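Local coordinates for putative regulator (Escherichia coli O6, PDB 3HFI), which is a putative transcriptional regulator whose UTRA domain probably senses a small-molecule effector and so modulates DNA binding, at residues 64-78 / 140-154. Sequence-based numbering, arbitrary orientation.
Sequences EKAMLIENRINIELC and FSRELPVEFGNVWLK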
ATOM      1  N   GLU A  64       8.071  -1.844  19.374  1.00 41.00           N
ATOM      2  CA  GLU A  64       6.962  -2.783  19.431  1.00 40.30           C
ATOM      3  C   GLU A  64       6.886  -3.478  18.064  1.00 38.97           C
ATOM      4  O   GLU A  64       7.050  -2.830  17.030  1.00 37.48           O
ATOM      5  CB  GLU A  64       5.660  -2.048  19.719  1.00 40.68           C
ATOM      6  CG  GLU A  64       4.483  -2.982  20.036  1.00 42.79           C
ATOM      7  CD  GLU A  64       3.133  -2.351  19.718  1.00 45.35           C
ATOM      8  OE1 GLU A  64       2.683  -1.473  20.506  1.00 47.53           O
ATOM      9  OE2 GLU A  64       2.533  -2.734  18.678  1.00 46.92           O
ATOM     10  N   LYS A  65       6.639  -4.784  18.069  1.00 38.00           N
ATOM     11  CA  LYS A  65       6.561  -5.563  16.819  1.00 37.27           C
ATOM     12  C   LYS A  65       5.256  -5.252  16.088  1.00 35.77           C
ATOM     13  O   LYS A  65       4.170  -5.548  16.597  1.00 35.99           O
ATOM     14  CB  LYS A  65       6.650  -7.068  17.093  1.00 37.58           C
ATOM     15  CG  LYS A  65       7.969  -7.523  17.715  1.00 38.85           C
ATOM     16  CD  LYS A  65       7.836  -8.884  18.421  1.00 39.91           C
ATOM     17  CE  LYS A  65       8.737  -8.977  19.677  1.00 41.66           C
ATOM     18  NZ  LYS A  65      10.111  -9.477  19.315  1.00 43.11           N
ATOM     19  N   ALA A  66       5.387  -4.638  14.908  1.00 33.80           N
ATOM     20  CA  ALA A  66       4.257  -4.233  14.067  1.00 32.28           C
ATOM     21  C   ALA A  66       3.782  -5.391  13.180  1.00 30.87           C
ATOM     22  O   ALA A  66       2.634  -5.818  13.294  1.00 31.56           O
ATOM     23  CB  ALA A  66       4.631  -3.022  13.192  1.00 32.07           C
ATOM     24  N   MET A  67       4.656  -5.910  12.319  1.00 27.65           N
ATOM     25  CA  MET A  67       4.214  -6.871  11.353  1.00 25.98           C
ATOM     26  C   MET A  67       5.291  -7.866  10.965  1.00 24.32           C
ATOM     27  O   MET A  67       6.487  -7.590  11.084  1.00 24.83           O
ATOM     28  CB  MET A  67       3.742  -6.141  10.101  1.00 26.26           C
ATOM     29  CG  MET A  67       4.798  -5.295   9.443  1.00 28.22           C
ATOM     30  SD  MET A  67       4.123  -4.080   8.242  1.00 29.15           S
ATOM     31  CE  MET A  67       3.903  -2.696   9.338  1.00 26.90           C
ATOM     32  N   LEU A  68       4.835  -9.021  10.493  1.00 21.24           N
ATOM     33  CA  LEU A  68       5.687 -10.077   9.948  1.00 19.02           C
ATOM     34  C   LEU A  68       5.485 -10.107   8.435  1.00 16.99           C
ATOM     35  O   LEU A  68       4.362 -10.171   7.960  1.00 16.20           O
ATOM     36  CB  LEU A  68       5.333 -11.407  10.621  1.00 18.36           C
ATOM     37  CG  LEU A  68       6.104 -12.657  10.222  1.00 18.84           C
ATOM     38  CD1 LEU A  68       7.559 -12.624  10.702  1.00 16.37           C
ATOM     39  CD2 LEU A  68       5.323 -13.782  10.856  1.00 20.35           C
ATOM     40  N   ILE A  69       6.582 -10.007   7.687  1.00 15.23           N
ATOM     41  CA  ILE A  69       6.561  -9.923   6.249  1.00 14.12           C
ATOM     42  C   ILE A  69       7.299 -11.112   5.678  1.00 13.65           C
ATOM     43  O   ILE A  69       8.447 -11.376   6.072  1.00 13.88           O
ATOM     44  CB  ILE A  69       7.240  -8.637   5.747  1.00 14.74           C
ATOM     45  CG1 ILE A  69       6.699  -7.416   6.530  1.00 17.19           C
ATOM     46  CG2 ILE A  69       7.047  -8.523   4.208  1.00 13.09           C
ATOM     47  CD1 ILE A  69       7.360  -6.089   6.175  1.00 17.47           C
ATOM     48  N   GLU A  70       6.655 -11.815   4.749  1.00 13.09           N
ATOM     49  CA  GLU A  70       7.278 -12.906   3.973  1.00 12.65           C
ATOM     50  C   GLU A  70       7.289 -12.496   2.522  1.00 12.23           C
ATOM     51  O   GLU A  70       6.226 -12.402   1.887  1.00 13.44           O
ATOM     52  CB  GLU A  70       6.443 -14.149   4.142  1.00 12.82           C
ATOM     53  CG  GLU A  70       6.405 -14.567   5.540  1.00 14.67           C
ATOM     54  CD  GLU A  70       5.625 -15.832   5.684  1.00 20.02           C
ATOM     55  OE1 GLU A  70       4.375 -15.741   5.816  1.00 21.32           O
ATOM     56  OE2 GLU A  70       6.280 -16.906   5.698  1.00 23.91           O
ATOM     57  N   ASN A  71       8.459 -12.151   2.016  1.00 10.16           N
ATOM     58  CA  ASN A  71       8.632 -11.736   0.647  1.00 10.41           C
ATOM     59  C   ASN A  71       9.099 -12.930  -0.211  1.00 10.39           C
ATOM     60  O   ASN A  71       9.941 -13.718   0.228  1.00 11.90           O
ATOM     61  CB  ASN A  71       9.709 -10.627   0.559  1.00 10.51           C
ATOM     62  CG  ASN A  71       9.419  -9.444   1.414  1.00 11.21           C
ATOM     63  OD1 ASN A  71      10.151  -9.137   2.357  1.00 14.79           O
ATOM     64  ND2 ASN A  71       8.373  -8.715   1.049  1.00  9.78           N
ATOM     65  N   ARG A  72       8.588 -13.050  -1.424  1.00 11.27           N
ATOM     66  CA  ARG A  72       9.059 -14.007  -2.374  1.00 11.35           C
ATOM     67  C   ARG A  72       9.362 -13.244  -3.667  1.00 11.22           C
ATOM     68  O   ARG A  72       8.493 -12.624  -4.268  1.00 11.06           O
ATOM     69  CB  ARG A  72       7.990 -15.044  -2.598  1.00 11.50           C
ATOM     70  CG  ARG A  72       7.949 -16.102  -1.493  1.00 12.71           C
ATOM     71  CD  ARG A  72       6.781 -16.968  -1.585  1.00 13.52           C
ATOM     72  NE  ARG A  72       6.799 -18.062  -0.594  1.00 16.21           N
ATOM     73  CZ  ARG A  72       6.127 -18.029   0.555  1.00 17.60           C
ATOM     74  NH1 ARG A  72       5.457 -16.962   0.909  1.00 15.10           N
ATOM     75  NH2 ARG A  72       6.173 -19.038   1.389  1.00 17.39           N
ATOM     76  N   ILE A  73      10.615 -13.333  -4.082  1.00 11.05           N
ATOM     77  CA  ILE A  73      11.242 -12.472  -5.089  1.00 11.75           C
ATOM     78  C   ILE A  73      11.739 -13.277  -6.291  1.00 12.91           C
ATOM     79  O   ILE A  73      12.451 -14.277  -6.112  1.00 12.07           O
ATOM     80  CB  ILE A  73      12.443 -11.703  -4.469  1.00 11.30           C
ATOM     81  CG1 ILE A  73      11.956 -10.832  -3.297  1.00 12.67           C
ATOM     82  CG2 ILE A  73      13.041 -10.828  -5.527  1.00 11.99           C
ATOM     83  CD1 ILE A  73      12.857 -10.888  -2.054  1.00 12.37           C
ATOM     84  N   ASN A  74      11.350 -12.852  -7.506  1.00 13.65           N
ATOM     85  CA  ASN A  74      11.875 -13.434  -8.726  1.00 15.21           C
ATOM     86  C   ASN A  74      13.312 -12.959  -8.911  1.00 17.25           C
ATOM     87  O   ASN A  74      13.569 -11.841  -9.349  1.00 18.96           O
ATOM     88  CB  ASN A  74      11.036 -12.993  -9.919  1.00 15.36           C
ATOM     89  CG  ASN A  74      11.503 -13.595 -11.198  1.00 15.57           C
ATOM     90  OD1 ASN A  74      12.467 -14.366 -11.219  1.00 17.73           O
ATOM     91  ND2 ASN A  74      10.812 -13.292 -12.273  1.00 11.02           N
ATOM     92  N   ILE A  75      14.252 -13.810  -8.603  1.00 18.64           N
ATOM     93  CA  ILE A  75      15.664 -13.443  -8.610  1.00 20.41           C
ATOM     94  C   ILE A  75      16.263 -13.295 -10.019  1.00 22.06           C
ATOM     95  O   ILE A  75      17.262 -12.592 -10.207  1.00 20.73           O
ATOM     96  CB  ILE A  75      16.491 -14.414  -7.723  1.00 20.82           C
ATOM     97  CG1 ILE A  75      16.372 -15.859  -8.147  1.00 23.82           C
ATOM     98  CG2 ILE A  75      16.000 -14.394  -6.306  1.00 20.17           C
ATOM     99  CD1 ILE A  75      16.658 -16.801  -6.921  1.00 27.18           C
ATOM    100  N   GLU A  76      15.607 -13.874 -11.024  1.00 24.46           N
ATOM    101  CA  GLU A  76      16.066 -13.720 -12.423  1.00 26.01           C
ATOM    102  C   GLU A  76      16.094 -12.267 -12.868  1.00 25.78           C
ATOM    103  O   GLU A  76      16.880 -11.898 -13.714  1.00 25.39           O
ATOM    104  CB  GLU A  76      15.174 -14.496 -13.367  1.00 27.67           C
ATOM    105  CG  GLU A  76      14.817 -15.944 -12.890  1.00 33.28           C
ATOM    106  CD  GLU A  76      16.017 -16.759 -12.439  1.00 42.00           C
ATOM    107  OE1 GLU A  76      17.106 -16.663 -13.087  1.00 46.56           O
ATOM    108  OE2 GLU A  76      15.868 -17.529 -11.434  1.00 50.19           O
ATOM    109  N   LEU A  77      15.265 -11.435 -12.253  1.00 24.86           N
ATOM    110  CA  LEU A  77      15.170 -10.031 -12.608  1.00 24.88           C
ATOM    111  C   LEU A  77      16.162  -9.126 -11.866  1.00 25.53           C
ATOM    112  O   LEU A  77      16.331  -7.974 -12.268  1.00 24.80           O
ATOM    113  CB  LEU A  77      13.718  -9.557 -12.307  1.00 24.77           C
ATOM    114  CG  LEU A  77      12.660 -10.187 -13.222  1.00 24.22           C
ATOM    115  CD1 LEU A  77      11.186  -9.791 -12.828  1.00 20.18           C
ATOM    116  CD2 LEU A  77      13.054  -9.742 -14.731  1.00 19.19           C
ATOM    117  N   CYS A  78      16.758  -9.621 -10.768  1.00 25.94           N
ATOM    118  CA  CYS A  78      17.745  -8.887  -9.973  1.00 27.23           C
ATOM    119  C   CYS A  78      18.916  -9.779  -9.644  1.00 27.65           C
ATOM    120  O   CYS A  78      19.007 -10.350  -8.524  1.00 26.51           O
ATOM    121  CB  CYS A  78      17.202  -8.268  -8.682  1.00 27.40           C
ATOM    122  SG  CYS A  78      15.620  -8.790  -8.155  1.00 34.35           S
ATOM    123  N   PHE A 140       7.303  -4.339 -11.720  1.00 14.09           N
ATOM    124  CA  PHE A 140       8.016  -3.346 -12.487  1.00 15.20           C
ATOM    125  C   PHE A 140       7.168  -2.767 -13.602  1.00 16.70           C
ATOM    126  O   PHE A 140       7.187  -1.588 -13.884  1.00 19.34           O
ATOM    127  CB  PHE A 140       9.219  -4.007 -13.124  1.00 15.56           C
ATOM    128  CG  PHE A 140      10.311  -4.374 -12.161  1.00 13.31           C
ATOM    129  CD1 PHE A 140      10.739  -3.486 -11.171  1.00 14.36           C
ATOM    130  CD2 PHE A 140      10.939  -5.603 -12.270  1.00 15.01           C
ATOM    131  CE1 PHE A 140      11.780  -3.844 -10.317  1.00 13.86           C
ATOM    132  CE2 PHE A 140      12.021  -5.950 -11.432  1.00 14.70           C
ATOM    133  CZ  PHE A 140      12.428  -5.079 -10.469  1.00 13.51           C
ATOM    134  N   SER A 141       6.465  -3.607 -14.311  1.00 17.50           N
ATOM    135  CA  SER A 141       5.621  -3.126 -15.360  1.00 18.08           C
ATOM    136  C   SER A 141       4.382  -3.945 -15.234  1.00 20.20           C
ATOM    137  O   SER A 141       4.370  -4.960 -14.524  1.00 18.56           O
ATOM    138  CB  SER A 141       6.230  -3.317 -16.752  1.00 18.47           C
ATOM    139  OG  SER A 141       6.302  -4.702 -17.096  1.00 16.11           O
ATOM    140  N   ARG A 142       3.358  -3.512 -15.947  1.00 22.64           N
ATOM    141  CA  ARG A 142       2.074  -4.146 -15.882  1.00 25.61           C
ATOM    142  C   ARG A 142       2.207  -5.630 -16.172  1.00 26.32           C
ATOM    143  O   ARG A 142       1.477  -6.426 -15.631  1.00 29.49           O
ATOM    144  CB  ARG A 142       1.131  -3.495 -16.904  1.00 26.77           C
ATOM    145  CG  ARG A 142      -0.319  -3.671 -16.571  1.00 32.46           C
ATOM    146  CD  ARG A 142      -1.205  -3.054 -17.649  1.00 41.00           C
ATOM    147  NE  ARG A 142      -1.217  -1.587 -17.579  1.00 47.20           N
ATOM    148  CZ  ARG A 142      -1.935  -0.850 -16.715  1.00 51.47           C
ATOM    149  NH1 ARG A 142      -2.732  -1.415 -15.798  1.00 52.81           N
ATOM    150  NH2 ARG A 142      -1.852   0.483 -16.771  1.00 54.16           N
ATOM    151  N   GLU A 143       3.155  -6.028 -16.994  1.00 26.01           N
ATOM    152  CA  GLU A 143       3.292  -7.430 -17.332  1.00 26.22           C
ATOM    153  C   GLU A 143       4.448  -8.154 -16.667  1.00 23.61           C
ATOM    154  O   GLU A 143       4.697  -9.284 -16.982  1.00 23.40           O
ATOM    155  CB  GLU A 143       3.501  -7.562 -18.851  1.00 27.76           C
ATOM    156  CG  GLU A 143       2.291  -7.112 -19.683  1.00 34.02           C
ATOM    157  CD  GLU A 143       2.506  -5.771 -20.414  1.00 43.05           C
ATOM    158  OE1 GLU A 143       3.318  -5.761 -21.379  1.00 50.46           O
ATOM    159  OE2 GLU A 143       1.853  -4.748 -20.066  1.00 48.50           O
ATOM    160  N   LEU A 144       5.144  -7.507 -15.748  1.00 21.07           N
ATOM    161  CA  LEU A 144       6.322  -8.063 -15.123  1.00 18.16           C
ATOM    162  C   LEU A 144       6.290  -7.895 -13.591  1.00 16.56           C
ATOM    163  O   LEU A 144       6.832  -6.937 -13.048  1.00 15.58           O
ATOM    164  CB  LEU A 144       7.536  -7.357 -15.712  1.00 18.79           C
ATOM    165  CG  LEU A 144       8.951  -7.829 -15.478  1.00 20.67           C
ATOM    166  CD1 LEU A 144       9.103  -9.306 -15.928  1.00 21.00           C
ATOM    167  CD2 LEU A 144       9.864  -6.873 -16.330  1.00 18.48           C
ATOM    168  N   PRO A 145       5.677  -8.848 -12.874  1.00 13.87           N
ATOM    169  CA  PRO A 145       5.779  -8.921 -11.434  1.00 13.26           C
ATOM    170  C   PRO A 145       7.206  -9.211 -11.000  1.00 11.66           C
ATOM    171  O   PRO A 145       7.976  -9.786 -11.769  1.00 12.64           O
ATOM    172  CB  PRO A 145       4.838 -10.105 -11.066  1.00 12.90           C
ATOM    173  CG  PRO A 145       4.082 -10.378 -12.248  1.00 13.92           C
ATOM    174  CD  PRO A 145       4.962 -10.010 -13.397  1.00 14.92           C
ATOM    175  N   VAL A 146       7.590  -8.726  -9.821  1.00 10.99           N
ATOM    176  CA  VAL A 146       8.919  -9.002  -9.280  1.00  9.29           C
ATOM    177  C   VAL A 146       8.860  -9.629  -7.883  1.00 11.23           C
ATOM    178  O   VAL A 146       9.761 -10.386  -7.509  1.00 13.12           O
ATOM    179  CB  VAL A 146       9.828  -7.784  -9.259  1.00  9.61           C
ATOM    180  CG1 VAL A 146       9.286  -6.630  -8.369  1.00  8.72           C
ATOM    181  CG2 VAL A 146      11.263  -8.201  -8.790  1.00  6.22           C
ATOM    182  N   GLU A 147       7.805  -9.347  -7.116  1.00 11.67           N
ATOM    183  CA  GLU A 147       7.775  -9.783  -5.722  1.00 12.03           C
ATOM    184  C   GLU A 147       6.365 -10.009  -5.290  1.00 11.33           C
ATOM    185  O   GLU A 147       5.471  -9.283  -5.742  1.00 13.43           O
ATOM    186  CB  GLU A 147       8.455  -8.752  -4.808  1.00 12.54           C
ATOM    187  CG  GLU A 147       8.657  -9.183  -3.342  1.00 13.70           C
ATOM    188  CD  GLU A 147       7.482  -8.879  -2.439  1.00 17.69           C
ATOM    189  OE1 GLU A 147       6.787  -7.859  -2.665  1.00 17.41           O
ATOM    190  OE2 GLU A 147       7.257  -9.623  -1.471  1.00 19.90           O
ATOM    191  N   PHE A 148       6.168 -11.039  -4.454  1.00 11.62           N
ATOM    192  CA  PHE A 148       4.857 -11.463  -3.924  1.00 12.26           C
ATOM    193  C   PHE A 148       5.031 -11.629  -2.423  1.00 13.32           C
ATOM    194  O   PHE A 148       5.778 -12.511  -1.962  1.00 14.01           O
ATOM    195  CB  PHE A 148       4.380 -12.794  -4.557  1.00 13.53           C
ATOM    196  CG  PHE A 148       3.074 -13.272  -4.026  1.00 11.41           C
ATOM    197  CD1 PHE A 148       1.934 -12.498  -4.169  1.00 15.78           C
ATOM    198  CD2 PHE A 148       2.975 -14.468  -3.354  1.00 17.37           C
ATOM    199  CE1 PHE A 148       0.742 -12.898  -3.664  1.00 13.09           C
ATOM    200  CE2 PHE A 148       1.737 -14.883  -2.813  1.00 15.64           C
ATOM    201  CZ  PHE A 148       0.659 -14.132  -2.995  1.00 14.91           C
ATOM    202  N   GLY A 149       4.395 -10.737  -1.673  1.00 13.27           N
ATOM    203  CA  GLY A 149       4.526 -10.667  -0.232  1.00 13.64           C
ATOM    204  C   GLY A 149       3.261 -11.041   0.493  1.00 14.09           C
ATOM    205  O   GLY A 149       2.146 -10.765   0.027  1.00 15.25           O
ATOM    206  N   ASN A 150       3.446 -11.684   1.632  1.00 14.42           N
ATOM    207  CA  ASN A 150       2.391 -11.984   2.574  1.00 15.71           C
ATOM    208  C   ASN A 150       2.721 -11.259   3.852  1.00 16.41           C
ATOM    209  O   ASN A 150       3.833 -11.435   4.381  1.00 15.04           O
ATOM    210  CB  ASN A 150       2.368 -13.465   2.887  1.00 15.47           C
ATOM    211  CG  ASN A 150       1.638 -14.257   1.841  1.00 18.94           C
ATOM    212  OD1 ASN A 150       0.490 -14.585   2.027  1.00 28.89           O
ATOM    213  ND2 ASN A 150       2.285 -14.546   0.724  1.00 18.12           N
ATOM    214  N   VAL A 151       1.776 -10.461   4.357  1.00 17.21           N
ATOM    215  CA  VAL A 151       2.035  -9.604   5.513  1.00 17.89           C
ATOM    216  C   VAL A 151       1.031  -9.937   6.599  1.00 19.38           C
ATOM    217  O   VAL A 151      -0.155 -10.066   6.320  1.00 18.46           O
ATOM    218  CB  VAL A 151       1.952  -8.124   5.146  1.00 18.26           C
ATOM    219  CG1 VAL A 151       2.244  -7.274   6.327  1.00 16.37           C
ATOM    220  CG2 VAL A 151       2.947  -7.803   4.032  1.00 18.18           C
ATOM    221  N   TRP A 152       1.521 -10.036   7.831  1.00 21.35           N
ATOM    222  CA  TRP A 152       0.722 -10.391   8.986  1.00 23.66           C
ATOM    223  C   TRP A 152       0.768  -9.206   9.911  1.00 26.62           C
ATOM    224  O   TRP A 152       1.819  -8.906  10.483  1.00 25.88           O
ATOM    225  CB  TRP A 152       1.305 -11.607   9.657  1.00 23.54           C
ATOM    226  CG  TRP A 152       1.495 -12.669   8.681  1.00 23.16           C
ATOM    227  CD1 TRP A 152       2.596 -12.892   7.875  1.00 20.98           C
ATOM    228  CD2 TRP A 152       0.540 -13.632   8.335  1.00 23.07           C
ATOM    229  NE1 TRP A 152       2.370 -13.953   7.043  1.00 22.53           N
ATOM    230  CE2 TRP A 152       1.113 -14.440   7.307  1.00 24.05           C
ATOM    231  CE3 TRP A 152      -0.753 -13.904   8.779  1.00 23.10           C
ATOM    232  CZ2 TRP A 152       0.426 -15.504   6.734  1.00 24.47           C
ATOM    233  CZ3 TRP A 152      -1.428 -14.957   8.227  1.00 24.08           C
ATOM    234  CH2 TRP A 152      -0.836 -15.760   7.217  1.00 24.81           C
ATOM    235  N   LEU A 153      -0.372  -8.534  10.032  1.00 29.76           N
ATOM    236  CA  LEU A 153      -0.395  -7.184  10.551  1.00 33.63           C
ATOM    237  C   LEU A 153      -1.205  -7.507  11.751  1.00 36.30           C
ATOM    238  O   LEU A 153      -2.220  -8.115  11.574  1.00 36.92           O
ATOM    239  CB  LEU A 153      -1.523  -6.346   9.975  1.00 34.18           C
ATOM    240  CG  LEU A 153      -1.127  -5.352   8.892  1.00 35.94           C
ATOM    241  CD1 LEU A 153      -0.847  -6.063   7.606  1.00 37.49           C
ATOM    242  CD2 LEU A 153      -2.286  -4.367   8.723  1.00 38.76           C
ATOM    243  N   LYS A 154      -0.803  -7.155  12.960  1.00 39.43           N
ATOM    244  CA  LYS A 154      -1.630  -7.583  14.120  1.00 43.74           C
ATOM    245  C   LYS A 154      -2.468  -6.386  14.573  1.00 46.44           C
ATOM    246  O   LYS A 154      -3.227  -6.485  15.534  1.00 46.91           O
ATOM    247  CB  LYS A 154      -0.212  -7.427  14.741  1.00 43.71           C
ATOM    248  CG  LYS A 154      -0.121  -7.236  16.242  1.00 45.38           C
ATOM    249  CD  LYS A 154       1.345  -7.003  16.628  1.00 46.95           C
ATOM    250  CE  LYS A 154       1.517  -6.546  18.087  1.00 46.86           C
ATOM    251  NZ  LYS A 154       2.114  -7.587  18.994  1.00 47.70           N
TER
HETATM  252  O   HOH W   1       5.113 -14.178  -0.026  1.00 13.90           O
HETATM  253  O   HOH W   2       8.171 -12.407 -12.444  1.00 21.36           O
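Leu68 and Trp152, Glu70 and Asn150, and Arg72 and Phe148 form hydrogen-bonded antiparallel pairs that join strands 65-73 and 144-153, the two central strands of the six-stranded UTRA sheet. Packing is tight mid-strand, where helix 117-123 covers Leu68 and Trp152 and the indole gives NE1 to Glu70 OE1 at 3.0 Å, on its anti side but tilted from the carboxylate plane. Arg119 forms a salt bridge with the same OE1 and the Tyr54 hydroxyl bonds to OE2; together these probably stabilise the negative charge. On the opposite face of the sheet, Glu147 bends at chi2 (-88°), bringing OE2 over Asn71, whose ND2 meets it at 2.9 Å from above the carboxylate plane, while Arg57 takes Asn71 OD1. Gly149, paired with Asn71, has no side chain to obstruct this oxygen. Leu77 makes a second packed patch: Leu77 CD1 lies 3.8 Å from Leu144 CD1, and its CB sits at the edge of the Phe140 ring. The Lys154 end is looser: its chain passes Lys65 O and sends NZ to Leu123 O, without a salt bridge to exposed Glu64. Arg72 NE pairs with Glu34, and a water accepts from Arg72 NH1 and Asn150 ND2 and donates to Glu70 O and Phe148 O.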